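Local atomic coordinates of cytochrome C549 (Arthrospira maxima, PDB entry 1F1C), a protein that carries one covalently bound heme c and, as an extrinsic lumenal subunit of photosystem II, probably stabilises the oxygen-evolving complex. Residues V71-I74 / K75-T79; L93-S96 / D97-K101. All blocks are in the same frame, centred on the assembly; numbering follows the deposited sequence.

Contact 1: V71-I74 / K75-T79; sequences VDYI and KNPTT. With HEC (heme c), chain C.
Tyr-73 and Pro-77 meet where helix 67-75 of this c-type cytochrome stops at the edge of the heme, and the phenol ring is sandwiched between the proline and the porphyrin. Pro-77 CA sits over the middle of one face in a CH-pi contact, 4.1 Å from the Tyr-73 ring centroid and 9° off its normal. The opposite face lies on pyrrole A, with Tyr-73 CE2 3.4 Å from heme C2A. At the ring's edge, CE1 of Tyr-73 comes within 3.3 Å of Thr-78 O. CG of Tyr-73 stands anti to the backbone N (chi1 -171°), which swings the ring out from the helix onto the heme. Beyond the sandwich, the axial ligand His-90 meets the Tyr-73 ring edge-to-face. The next residue, Ile-74, also touches the heme, its CD1 3.8 Å from heme CMB.

The backbone bonds show how the helix ends. Lys-75 N reaches Val-71 O at 3.1 Å, and Asn-76 N reaches Asp-72 O at 2.6 Å. The next bond cannot form: Pro-77 has no N-H to offer Tyr-73 O, and its ring packs against that oxygen, CG 2.9 Å away.

The charged side chains find their partners outside the turn. Lys-75 lays its aliphatic chain beside Val-71 and bends away to a salt bridge with Glu-107, while Asp-72 OD1 pairs with Arg-64 and accepts a hydrogen bond from a water that also donates to Asn-76 O.

A second water ties loop, phenol and cofactor together: it accepts from Tyr-73 OH, donates to Thr-78 O, and donates its other hydrogen bond to heme propionate O1D, 2.5 Å from the water oxygen.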
# COMPACT_ATOMS: atom_id res chain seq x y z
N VAL A 71 -16.09 1.70 9.31
CA VAL A 71 -16.48 0.55 8.51
C VAL A 71 -16.30 0.86 7.03
O VAL A 71 -15.78 0.03 6.28
CB VAL A 71 -17.94 0.15 8.80
CG1 VAL A 71 -18.38 -0.94 7.83
CG2 VAL A 71 -18.06 -0.33 10.23
N ASP A 72 -16.70 2.06 6.62
CA ASP A 72 -16.58 2.50 5.23
C ASP A 72 -15.12 2.48 4.82
O ASP A 72 -14.77 2.03 3.72
CB ASP A 72 -17.10 3.93 5.07
CG ASP A 72 -16.89 4.49 3.66
OD1 ASP A 72 -16.37 5.62 3.54
OD2 ASP A 72 -17.23 3.80 2.67
N TYR A 73 -14.28 3.00 5.71
CA TYR A 73 -12.85 3.07 5.45
C TYR A 73 -12.26 1.71 5.08
O TYR A 73 -11.49 1.62 4.12
CB TYR A 73 -12.11 3.62 6.67
CG TYR A 73 -10.67 3.90 6.34
CD1 TYR A 73 -10.29 5.12 5.78
CD2 TYR A 73 -9.71 2.90 6.49
CE1 TYR A 73 -8.97 5.34 5.36
CE2 TYR A 73 -8.40 3.10 6.07
CZ TYR A 73 -8.03 4.32 5.51
OH TYR A 73 -6.73 4.52 5.11
N ILE A 74 -12.59 0.67 5.84
CA ILE A 74 -12.06 -0.65 5.56
C ILE A 74 -12.62 -1.19 4.26
O ILE A 74 -11.93 -1.88 3.51
CB ILE A 74 -12.37 -1.64 6.69
CG1 ILE A 74 -11.78 -1.10 7.99
CG2 ILE A 74 -11.79 -3.01 6.35
CD1 ILE A 74 -12.30 -1.80 9.25
N LYS A 75 -13.88 -0.88 3.99
CA LYS A 75 -14.51 -1.32 2.75
C LYS A 75 -13.95 -0.52 1.57
O LYS A 75 -13.82 -1.05 0.46
CB LYS A 75 -16.03 -1.10 2.83
CG LYS A 75 -16.74 -2.00 3.82
CD LYS A 75 -18.15 -1.52 4.13
CE LYS A 75 -19.04 -1.49 2.90
NZ LYS A 75 -19.24 -2.84 2.33
N ASN A 76 -13.60 0.74 1.81
CA ASN A 76 -13.10 1.59 0.74
C ASN A 76 -12.05 2.58 1.23
O ASN A 76 -12.30 3.78 1.34
CB ASN A 76 -14.28 2.35 0.13
CG ASN A 76 -13.93 3.00 -1.18
OD1 ASN A 76 -14.61 3.92 -1.63
ND2 ASN A 76 -12.87 2.52 -1.83
N PRO A 77 -10.84 2.09 1.51
CA PRO A 77 -9.72 2.92 1.99
C PRO A 77 -9.36 4.11 1.08
O PRO A 77 -9.27 3.97 -0.14
CB PRO A 77 -8.58 1.92 2.11
CG PRO A 77 -9.28 0.64 2.44
CD PRO A 77 -10.46 0.66 1.50
N THR A 78 -9.13 5.27 1.70
CA THR A 78 -8.75 6.47 0.96
C THR A 78 -7.66 7.22 1.74
O THR A 78 -7.55 7.08 2.96
CB THR A 78 -9.92 7.43 0.77
OG1 THR A 78 -10.20 8.07 2.02
CG2 THR A 78 -11.16 6.70 0.28
N THR A 79 -6.86 8.03 1.04
CA THR A 79 -5.81 8.80 1.69
C THR A 79 -6.41 9.64 2.80
O THR A 79 -7.62 9.77 2.90
CB THR A 79 -5.08 9.74 0.70
OG1 THR A 79 -6.05 10.39 -0.13
CG2 THR A 79 -4.10 8.96 -0.15
FE HEC C . -4.46 1.07 7.92
CHA HEC C . -4.64 4.43 7.51
CHB HEC C . -7.48 1.15 9.69
CHC HEC C . -4.50 -2.32 8.21
CHD HEC C . -1.32 1.03 6.65
NA HEC C . -5.79 2.46 8.41
C1A HEC C . -5.71 3.80 8.14
C2A HEC C . -6.83 4.48 8.74
C3A HEC C . -7.61 3.58 9.34
C4A HEC C . -6.95 2.34 9.18
CMA HEC C . -9.02 3.76 9.89
CAA HEC C . -7.12 5.94 8.68
CBA HEC C . -6.36 6.58 9.82
CGA HEC C . -6.72 8.02 9.99
O1A HEC C . -7.51 8.53 9.18
O2A HEC C . -6.22 8.65 10.94
NB HEC C . -5.70 -0.28 8.73
C1B HEC C . -6.90 -0.07 9.45
C2B HEC C . -7.53 -1.30 9.80
C3B HEC C . -6.77 -2.27 9.27
C4B HEC C . -5.61 -1.65 8.67
CMB HEC C . -8.80 -1.50 10.62
CAB HEC C . -7.09 -3.63 9.27
CBB HEC C . -8.22 -4.13 8.61
NC HEC C . -3.17 -0.32 7.55
C1C HEC C . -3.34 -1.69 7.75
C2C HEC C . -2.17 -2.40 7.37
C3C HEC C . -1.28 -1.50 6.87
C4C HEC C . -1.91 -0.18 7.04
CMC HEC C . -1.92 -3.90 7.56
CAC HEC C . 0.04 -1.79 6.44
CBC HEC C . 0.29 -2.70 5.37
ND HEC C . -3.26 2.43 7.17
C1D HEC C . -2.01 2.25 6.64
C2D HEC C . -1.45 3.47 6.17
C3D HEC C . -2.38 4.42 6.41
C4D HEC C . -3.50 3.78 7.06
CMD HEC C . -0.00 3.70 5.70
CAD HEC C . -2.32 5.89 5.98
CBD HEC C . -2.87 6.11 4.57
CGD HEC C . -2.89 7.58 4.17
O1D HEC C . -3.66 8.36 4.75
O2D HEC C . -2.12 7.96 3.27
O HOH W 1 -14.15 5.70 2.13
O HOH W 2 -5.92 7.43 5.45

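Contact 2: L93-S96 / D97-K101; sequences LKSS and DIFPK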
# COMPACT_ATOMS: atom_id res chain seq x y z
N LEU A 93 -11.67 -5.17 1.36
CA LEU A 93 -12.31 -6.36 0.81
C LEU A 93 -12.01 -6.55 -0.67
O LEU A 93 -12.15 -7.65 -1.19
CB LEU A 93 -13.82 -6.31 1.06
CG LEU A 93 -14.18 -6.47 2.55
CD1 LEU A 93 -15.64 -6.14 2.79
CD2 LEU A 93 -13.85 -7.89 2.99
N LYS A 94 -11.59 -5.49 -1.34
CA LYS A 94 -11.27 -5.57 -2.75
C LYS A 94 -9.75 -5.64 -2.86
O LYS A 94 -9.18 -5.53 -3.95
CB LYS A 94 -11.79 -4.33 -3.49
CG LYS A 94 -11.11 -3.03 -3.07
CD LYS A 94 -11.76 -1.82 -3.72
CE LYS A 94 -13.17 -1.59 -3.19
NZ LYS A 94 -13.75 -0.32 -3.72
N SER A 95 -9.11 -5.85 -1.72
CA SER A 95 -7.66 -5.92 -1.62
C SER A 95 -7.20 -7.24 -1.00
O SER A 95 -6.01 -7.45 -0.76
CB SER A 95 -7.18 -4.74 -0.77
OG SER A 95 -5.79 -4.77 -0.54
N SER A 96 -8.16 -8.14 -0.76
CA SER A 96 -7.88 -9.44 -0.14
C SER A 96 -6.89 -10.31 -0.91
O SER A 96 -6.47 -11.35 -0.42
CB SER A 96 -9.19 -10.20 0.06
OG SER A 96 -9.91 -10.31 -1.16
N ASP A 97 -6.52 -9.88 -2.12
CA ASP A 97 -5.58 -10.63 -2.93
C ASP A 97 -4.21 -10.63 -2.26
O ASP A 97 -3.58 -11.67 -2.10
CB ASP A 97 -5.46 -10.00 -4.31
CG ASP A 97 -6.79 -9.64 -4.90
OD1 ASP A 97 -7.51 -8.82 -4.28
OD2 ASP A 97 -7.13 -10.18 -5.98
N ILE A 98 -3.75 -9.44 -1.88
CA ILE A 98 -2.45 -9.27 -1.24
C ILE A 98 -2.57 -9.19 0.27
O ILE A 98 -1.59 -8.98 0.98
CB ILE A 98 -1.74 -8.01 -1.78
CG1 ILE A 98 -2.62 -6.78 -1.57
CG2 ILE A 98 -1.45 -8.19 -3.28
CD1 ILE A 98 -2.04 -5.50 -2.18
N PHE A 99 -3.78 -9.37 0.77
CA PHE A 99 -4.04 -9.33 2.20
C PHE A 99 -4.99 -10.48 2.56
O PHE A 99 -6.18 -10.28 2.77
CB PHE A 99 -4.66 -7.98 2.57
CG PHE A 99 -3.76 -6.81 2.31
CD1 PHE A 99 -2.53 -6.71 2.95
CD2 PHE A 99 -4.13 -5.83 1.40
CE1 PHE A 99 -1.68 -5.64 2.69
CE2 PHE A 99 -3.30 -4.75 1.13
CZ PHE A 99 -2.06 -4.66 1.78
N PRO A 100 -4.44 -11.71 2.64
CA PRO A 100 -5.17 -12.94 2.96
C PRO A 100 -6.18 -12.81 4.10
O PRO A 100 -7.29 -13.36 4.04
CB PRO A 100 -4.05 -13.92 3.30
CG PRO A 100 -2.92 -13.45 2.45
CD PRO A 100 -2.99 -11.96 2.61
N LYS A 101 -5.81 -12.07 5.14
CA LYS A 101 -6.69 -11.90 6.29
C LYS A 101 -7.97 -11.12 6.02
O LYS A 101 -8.81 -10.97 6.90
CB LYS A 101 -5.92 -11.24 7.43
CG LYS A 101 -4.76 -12.09 7.96
CD LYS A 101 -5.28 -13.40 8.53
CE LYS A 101 -4.15 -14.21 9.16
NZ LYS A 101 -4.68 -15.45 9.79
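Phe-99 folds back on Ser-95 just past the beta turn 95-98, in the long loop between helices 67-75 and 107-124 and a little downstream of the axial ligand His-90. Its CB lies 3.6 Å from Ser-95 O. The first torsion sets CG beside the backbone N and anti to the carbonyl carbon (chi1 -63°), and this directs the ring inward past the serine. CG is 3.9 Å from Ser-95 O, and CD2 comes closer to the same oxygen, at 3.3 Å. Ser-95 CB meets the ring edge-on, in its plane. The separation of Ser-95 OG from this edge is too short to be trusted, so the detail of this approach is doubtful. Further out, the phenyl group comes to about 4 Å from the heme, nearest atom to nearest atom, so the far end of the ring faces the cofactor. Ile-98 CG1 lies over the rim of one face of the Phe-99 ring, and Pro-91 touches the ring as well.

The turn itself is lightly tied. Ile-98 N donates to Ser-95 O at 3.2 Å, a weak bond, and a CA-H...O contact runs from Ser-96 CA to Phe-99 O at 3.5 Å. Before it, Ser-96 OG gives another weak bond, to Leu-93 O. Ser-95 OG makes a weak hydrogen bond to His-90 O, while Ile-98 packs on Thr-46 of the second subunit.

With such weak polar ties, the bend seems to owe its shape as much to backbone geometry and to the phenyl ring, lodged between the serine and the heme, as to any single hydrogen bond.

The two contacts sit in series on the chain, with centres about 13 Å apart. Contact 1 is partly buried and spans a helix end and the loop it runs into; contact 2 lies near the surface, wholly in loop and turn. Both face the same heme, and both come near the axial ligand His-90. Their chemistry follows their place: a CH-pi contact and a tyrosine ring laid over the porphyrin, firm backbone bonds, salt bridges and bridging waters in contact 1, weak bonds and van der Waals packing in contact 2. They also touch directly, Lys-94 CE resting 3.7 Å from Lys-75 O, and each reaches the second subunit of the dimer.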